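Local coordinates for protein ribulose bisphosphate carboxylase (Hyperthermus butylicus DSM 5456, PDB 6HUN) that probably catalyses the addition of carbon dioxide and water to ribulose 1,5-bisphosphate, giving two molecules of 3-phosphoglycerate, in an archaeal AMP degradation pathway, at residues Y182-L195 against C214-I227. Sequence-based numbering, arbitrary orientation.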
loop_
_atom_site.group_PDB
_atom_site.type_symbol
_atom_site.label_atom_id
_atom_site.label_comp_id
_atom_site.label_asym_id
_atom_site.label_seq_id
_atom_site.Cartn_x
_atom_site.Cartn_y
_atom_site.Cartn_z
ATOM N N TYR A 182 23.590 -15.511 0.749
ATOM C CA TYR A 182 24.063 -16.580 -0.120
ATOM C C TYR A 182 24.334 -16.056 -1.532
ATOM O O TYR A 182 23.535 -15.296 -2.094
ATOM C CB TYR A 182 23.017 -17.710 -0.171
ATOM C CG TYR A 182 22.880 -18.508 1.116
ATOM C CD1 TYR A 182 23.942 -19.281 1.579
ATOM C CD2 TYR A 182 21.700 -18.482 1.869
ATOM C CE1 TYR A 182 23.842 -20.011 2.746
ATOM C CE2 TYR A 182 21.587 -19.213 3.060
ATOM C CZ TYR A 182 22.667 -19.975 3.489
ATOM O OH TYR A 182 22.619 -20.725 4.655
ATOM N N THR A 183 25.452 -16.478 -2.116
ATOM C CA THR A 183 25.635 -16.299 -3.552
ATOM C C THR A 183 24.714 -17.265 -4.303
ATOM O O THR A 183 24.124 -18.171 -3.705
ATOM C CB THR A 183 27.101 -16.507 -3.939
ATOM O OG1 THR A 183 27.500 -17.840 -3.607
ATOM C CG2 THR A 183 27.985 -15.507 -3.213
ATOM N N PRO A 184 24.520 -17.068 -5.614
ATOM C CA PRO A 184 23.701 -18.036 -6.357
ATOM C C PRO A 184 24.170 -19.468 -6.158
ATOM O O PRO A 184 23.344 -20.332 -5.830
ATOM C CB PRO A 184 23.839 -17.560 -7.800
ATOM C CG PRO A 184 24.005 -16.063 -7.667
ATOM C CD PRO A 184 24.848 -15.881 -6.439
ATOM N N GLU A 185 25.480 -19.727 -6.292
ATOM C CA GLU A 185 25.999 -21.082 -6.087
ATOM C C GLU A 185 25.606 -21.598 -4.707
ATOM O O GLU A 185 25.040 -22.694 -4.583
ATOM C CB GLU A 185 27.525 -21.108 -6.296
ATOM C CG GLU A 185 28.300 -20.111 -5.405
ATOM C CD GLU A 185 28.724 -18.781 -6.095
ATOM O OE1 GLU A 185 29.930 -18.443 -6.047
ATOM O OE2 GLU A 185 27.854 -18.073 -6.671
ATOM N N GLU A 186 25.833 -20.784 -3.664
ATOM C CA GLU A 186 25.555 -21.216 -2.297
ATOM C C GLU A 186 24.064 -21.442 -2.080
ATOM O O GLU A 186 23.657 -22.469 -1.529
ATOM C CB GLU A 186 26.115 -20.207 -1.287
ATOM C CG GLU A 186 27.646 -20.073 -1.324
ATOM C CD GLU A 186 28.168 -18.750 -0.736
ATOM O OE1 GLU A 186 27.344 -17.912 -0.273
ATOM O OE2 GLU A 186 29.411 -18.550 -0.735
ATOM N N TYR A 187 23.226 -20.495 -2.521
ATOM C CA TYR A 187 21.778 -20.681 -2.413
ATOM C C TYR A 187 21.297 -21.975 -3.080
ATOM O O TYR A 187 20.360 -22.620 -2.595
ATOM C CB TYR A 187 21.074 -19.492 -3.040
ATOM C CG TYR A 187 19.685 -19.239 -2.523
ATOM C CD1 TYR A 187 18.583 -19.361 -3.364
ATOM C CD2 TYR A 187 19.472 -18.849 -1.204
ATOM C CE1 TYR A 187 17.299 -19.087 -2.909
ATOM C CE2 TYR A 187 18.179 -18.561 -0.750
ATOM C CZ TYR A 187 17.106 -18.707 -1.614
ATOM O OH TYR A 187 15.804 -18.447 -1.203
ATOM N N GLY A 188 21.900 -22.347 -4.213
ATOM C CA GLY A 188 21.460 -23.543 -4.911
ATOM C C GLY A 188 21.752 -24.828 -4.146
ATOM O O GLY A 188 20.941 -25.758 -4.155
ATOM N N ARG A 189 22.906 -24.905 -3.475
ATOM C CA ARG A 189 23.150 -26.089 -2.644
ATOM C C ARG A 189 22.193 -26.134 -1.451
ATOM O O ARG A 189 21.707 -27.211 -1.095
ATOM C CB ARG A 189 24.614 -26.153 -2.181
ATOM C CG ARG A 189 25.659 -26.002 -3.300
ATOM C CD ARG A 189 27.107 -26.286 -2.826
ATOM N NE ARG A 189 27.568 -25.274 -1.876
ATOM C CZ ARG A 189 28.518 -24.372 -2.114
ATOM N NH1 ARG A 189 29.122 -24.338 -3.287
ATOM N NH2 ARG A 189 28.836 -23.470 -1.188
ATOM N N VAL A 190 21.882 -24.978 -0.835
ATOM C CA VAL A 190 20.946 -24.965 0.295
ATOM C C VAL A 190 19.584 -25.506 -0.125
ATOM O O VAL A 190 18.941 -26.262 0.621
ATOM C CB VAL A 190 20.820 -23.545 0.895
ATOM C CG1 VAL A 190 19.816 -23.527 2.052
ATOM C CG2 VAL A 190 22.171 -23.046 1.390
ATOM N N ALA A 191 19.106 -25.094 -1.310
ATOM C CA ALA A 191 17.805 -25.551 -1.788
ATOM C C ALA A 191 17.793 -27.052 -2.011
ATOM O O ALA A 191 16.788 -27.717 -1.748
ATOM C CB ALA A 191 17.448 -24.859 -3.087
ATOM N N TYR A 192 18.863 -27.579 -2.602
ATOM C CA TYR A 192 18.943 -29.014 -2.829
ATOM C C TYR A 192 18.651 -29.809 -1.560
ATOM O O TYR A 192 17.818 -30.723 -1.561
ATOM C CB TYR A 192 20.324 -29.368 -3.352
ATOM C CG TYR A 192 20.501 -30.867 -3.523
ATOM C CD1 TYR A 192 19.757 -31.564 -4.465
ATOM C CD2 TYR A 192 21.405 -31.565 -2.752
ATOM C CE1 TYR A 192 19.928 -32.934 -4.645
ATOM C CE2 TYR A 192 21.577 -32.948 -2.920
ATOM C CZ TYR A 192 20.819 -33.620 -3.865
ATOM O OH TYR A 192 20.963 -34.994 -4.059
ATOM N N GLU A 193 19.341 -29.493 -0.467
ATOM C CA GLU A 193 19.154 -30.277 0.755
ATOM C C GLU A 193 17.711 -30.212 1.244
ATOM O O GLU A 193 17.158 -31.225 1.707
ATOM C CB GLU A 193 20.100 -29.776 1.840
ATOM C CG GLU A 193 21.438 -29.359 1.296
ATOM C CD GLU A 193 22.538 -29.448 2.326
ATOM O OE1 GLU A 193 22.769 -28.441 3.029
ATOM O OE2 GLU A 193 23.173 -30.522 2.423
ATOM N N ILE A 194 17.096 -29.027 1.149
ATOM C CA ILE A 194 15.698 -28.836 1.542
ATOM C C ILE A 194 14.789 -29.768 0.734
ATOM O O ILE A 194 14.047 -30.579 1.295
ATOM C CB ILE A 194 15.306 -27.350 1.381
ATOM C CG1 ILE A 194 15.952 -26.502 2.494
ATOM C CG2 ILE A 194 13.781 -27.129 1.390
ATOM C CD1 ILE A 194 16.120 -25.026 2.158
ATOM N N LEU A 195 14.846 -29.680 -0.603
ATOM C CA LEU A 195 13.930 -30.476 -1.423
ATOM C C LEU A 195 14.208 -31.969 -1.308
ATOM O O LEU A 195 13.269 -32.773 -1.196
ATOM C CB LEU A 195 14.029 -30.058 -2.872
ATOM C CG LEU A 195 13.794 -28.553 -3.115
ATOM C CD1 LEU A 195 13.876 -28.339 -4.588
ATOM C CD2 LEU A 195 12.444 -28.138 -2.597
ATOM N N CYS A 214 23.412 -11.489 -5.473
ATOM C CA CYS A 214 22.643 -12.668 -5.864
ATOM C C CYS A 214 21.508 -12.258 -6.796
ATOM O O CYS A 214 20.337 -12.185 -6.392
ATOM C CB CYS A 214 22.061 -13.396 -4.645
ATOM S SG CYS A 214 21.566 -15.124 -5.016
ATOM N N ARG A 215 21.864 -11.989 -8.043
ATOM C CA ARG A 215 20.897 -11.540 -9.023
ATOM C C ARG A 215 19.873 -12.611 -9.324
ATOM O O ARG A 215 20.147 -13.826 -9.244
ATOM C CB ARG A 215 21.603 -11.134 -10.301
ATOM C CG ARG A 215 22.703 -10.228 -9.978
ATOM C CD ARG A 215 22.206 -8.813 -9.865
ATOM N NE ARG A 215 23.343 -7.915 -9.769
ATOM C CZ ARG A 215 24.265 -7.762 -10.723
ATOM N NH1 ARG A 215 25.280 -6.927 -10.537
ATOM N NH2 ARG A 215 24.177 -8.431 -11.868
ATOM N N PHE A 216 18.706 -12.132 -9.762
ATOM C CA PHE A 216 17.548 -12.996 -9.912
ATOM C C PHE A 216 17.851 -14.145 -10.861
ATOM O O PHE A 216 17.626 -15.318 -10.523
ATOM C CB PHE A 216 16.338 -12.208 -10.407
ATOM C CG PHE A 216 15.078 -13.052 -10.484
ATOM C CD1 PHE A 216 14.265 -13.198 -9.376
ATOM C CD2 PHE A 216 14.750 -13.736 -11.651
ATOM C CE1 PHE A 216 13.098 -13.988 -9.413
ATOM C CE2 PHE A 216 13.596 -14.533 -11.699
ATOM C CZ PHE A 216 12.782 -14.655 -10.590
ATOM N N GLU A 217 18.410 -13.827 -12.040
ATOM C CA GLU A 217 18.594 -14.863 -13.052
ATOM C C GLU A 217 19.612 -15.897 -12.601
ATOM O O GLU A 217 19.395 -17.105 -12.756
ATOM C CB GLU A 217 19.000 -14.242 -14.391
ATOM C CG GLU A 217 19.523 -15.316 -15.365
ATOM C CD GLU A 217 19.109 -15.128 -16.816
ATOM O OE1 GLU A 217 18.810 -13.982 -17.216
ATOM O OE2 GLU A 217 19.129 -16.134 -17.570
ATOM N N ALA A 218 20.741 -15.447 -12.054
ATOM C CA ALA A 218 21.764 -16.394 -11.637
ATOM C C ALA A 218 21.272 -17.239 -10.466
ATOM O O ALA A 218 21.590 -18.421 -10.387
ATOM C CB ALA A 218 23.062 -15.653 -11.299
ATOM N N ARG A 219 20.466 -16.662 -9.583
ATOM C CA ARG A 219 19.868 -17.409 -8.469
ATOM C C ARG A 219 18.856 -18.449 -8.958
ATOM O O ARG A 219 18.915 -19.634 -8.561
ATOM C CB ARG A 219 19.190 -16.424 -7.506
ATOM C CG ARG A 219 18.356 -17.088 -6.451
ATOM C CD ARG A 219 17.999 -16.062 -5.374
ATOM N NE ARG A 219 16.686 -15.458 -5.545
ATOM C CZ ARG A 219 16.497 -14.181 -5.853
ATOM N NH1 ARG A 219 17.548 -13.390 -6.049
ATOM N NH2 ARG A 219 15.265 -13.714 -5.972
ATOM N N LEU A 220 17.984 -18.044 -9.886
ATOM C CA LEU A 220 16.978 -18.935 -10.460
ATOM C C LEU A 220 17.613 -20.134 -11.178
ATOM O O LEU A 220 17.153 -21.266 -11.023
ATOM C CB LEU A 220 16.103 -18.140 -11.430
ATOM C CG LEU A 220 15.037 -18.872 -12.232
ATOM C CD1 LEU A 220 14.092 -19.528 -11.235
ATOM C CD2 LEU A 220 14.312 -17.947 -13.262
ATOM N N LYS A 221 18.642 -19.905 -11.987
ATOM C CA LYS A 221 19.352 -21.033 -12.602
ATOM C C LYS A 221 19.842 -22.031 -11.552
ATOM O O LYS A 221 19.692 -23.250 -11.714
ATOM C CB LYS A 221 20.543 -20.519 -13.401
ATOM C CG LYS A 221 20.209 -19.537 -14.518
ATOM C CD LYS A 221 21.475 -19.076 -15.260
ATOM C CE LYS A 221 22.040 -20.174 -16.161
ATOM N NZ LYS A 221 22.774 -21.257 -15.422
ATOM N N GLU A 222 20.492 -21.538 -10.494
ATOM C CA GLU A 222 21.042 -22.441 -9.488
ATOM C C GLU A 222 19.954 -23.203 -8.736
ATOM O O GLU A 222 20.166 -24.362 -8.348
ATOM C CB GLU A 222 21.920 -21.682 -8.503
ATOM C CG GLU A 222 23.229 -21.200 -9.063
ATOM C CD GLU A 222 24.070 -22.342 -9.549
ATOM O OE1 GLU A 222 24.395 -23.247 -8.727
ATOM O OE2 GLU A 222 24.384 -22.349 -10.762
ATOM N N VAL A 223 18.796 -22.580 -8.506
ATOM C CA VAL A 223 17.720 -23.292 -7.819
ATOM C C VAL A 223 17.016 -24.272 -8.753
ATOM O O VAL A 223 16.643 -25.374 -8.329
ATOM C CB VAL A 223 16.722 -22.299 -7.182
ATOM C CG1 VAL A 223 15.532 -23.054 -6.524
ATOM C CG2 VAL A 223 17.457 -21.438 -6.185
ATOM N N MET A 224 16.873 -23.939 -10.035
ATOM C CA MET A 224 16.138 -24.815 -10.946
ATOM C C MET A 224 16.934 -26.063 -11.287
ATOM O O MET A 224 16.338 -27.112 -11.558
ATOM C CB MET A 224 15.768 -24.077 -12.226
ATOM C CG MET A 224 14.738 -22.980 -12.018
ATOM S SD MET A 224 13.304 -23.493 -11.013
ATOM C CE MET A 224 12.636 -24.843 -12.061
ATOM N N LYS A 225 18.265 -25.955 -11.261
ATOM C CA LYS A 225 19.133 -27.136 -11.343
ATOM C C LYS A 225 18.994 -27.988 -10.084
ATOM O O LYS A 225 18.975 -29.227 -10.162
ATOM C CB LYS A 225 20.581 -26.679 -11.559
ATOM C CG LYS A 225 21.622 -27.736 -11.879
ATOM C CD LYS A 225 23.035 -27.128 -11.858
ATOM C CE LYS A 225 23.014 -25.600 -12.113
ATOM N NZ LYS A 225 24.394 -25.084 -12.422
ATOM N N ALA A 226 18.870 -27.351 -8.911
ATOM C CA ALA A 226 18.655 -28.096 -7.668
ATOM C C ALA A 226 17.315 -28.817 -7.671
ATOM O O ALA A 226 17.225 -29.952 -7.187
ATOM C CB ALA A 226 18.730 -27.191 -6.440
ATOM N N ILE A 227 16.274 -28.182 -8.216
ATOM C CA ILE A 227 14.953 -28.810 -8.312
ATOM C C ILE A 227 15.015 -30.043 -9.214
ATOM O O ILE A 227 14.481 -31.108 -8.869
ATOM C CB ILE A 227 13.923 -27.782 -8.814
ATOM C CG1 ILE A 227 13.443 -26.929 -7.626
ATOM C CG2 ILE A 227 12.728 -28.396 -9.503
ATOM C CD1 ILE A 227 12.423 -25.829 -8.026
#
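P184 and G188 of one helix press against A218, E222 and A226 of the next, a worked example of how consecutive helices on the outside of a TIM barrel pack nearly side by side. The axes of helices 184-195 and 216-227 come within 8.0 Å at a crossing angle of -28°. Small residues permit this closeness: the methyl of A226 lies 3.5 Å (CB) from G188 O, and G188, without a side chain, brings its CA to 3.8 Å from E222 O.

Apolar contacts continue along the seam. The P184 ring fits between C214 and A218, its CD 3.7 Å from C214 SG and its CG near A218 CB. Farther along, L195 CD1 meets I227 CG1 at 3.4 Å, tighter than usual for two carbons. E222 contributes mainly its aliphatic part: with CG anti to the carbonyl carbon (chi1 -71°), CB and CG both lie against P184 O. The chain then bends at chi2 (-60°), bringing OE1 toward E185 CA, while OE2 forms a salt bridge to K225 NZ (3.2 Å). Cut back to an alanine here, the side chain would keep CB but lose CG, probably leaving a gap beside P184 O and the K225 ammonium without its mate.

On the barrel side, Y187 meets V223 CG2 at its ring edge through CD1 (3.7 Å), whereas R219 CG approaches obliquely. Y187 OH is hydrogen-bonded to D204, and the R219 guanidinium to the A209 carbonyl, with a salt bridge to D204, neighbour of the predicted magnesium ligand D205.

In the T183-E186 capping box, T183 N bonds E186 OE1 (3.0 Å) and E186 N weakly returns to T183 OG1; E186 OE2 is hydrogen-bonded to S79 OG of the second subunit. The chemistry implies a seam of carbon against carbon and backbone carbonyl: these side-chain polar groups find partners beyond it, but Y182 O, buried against C214, has none.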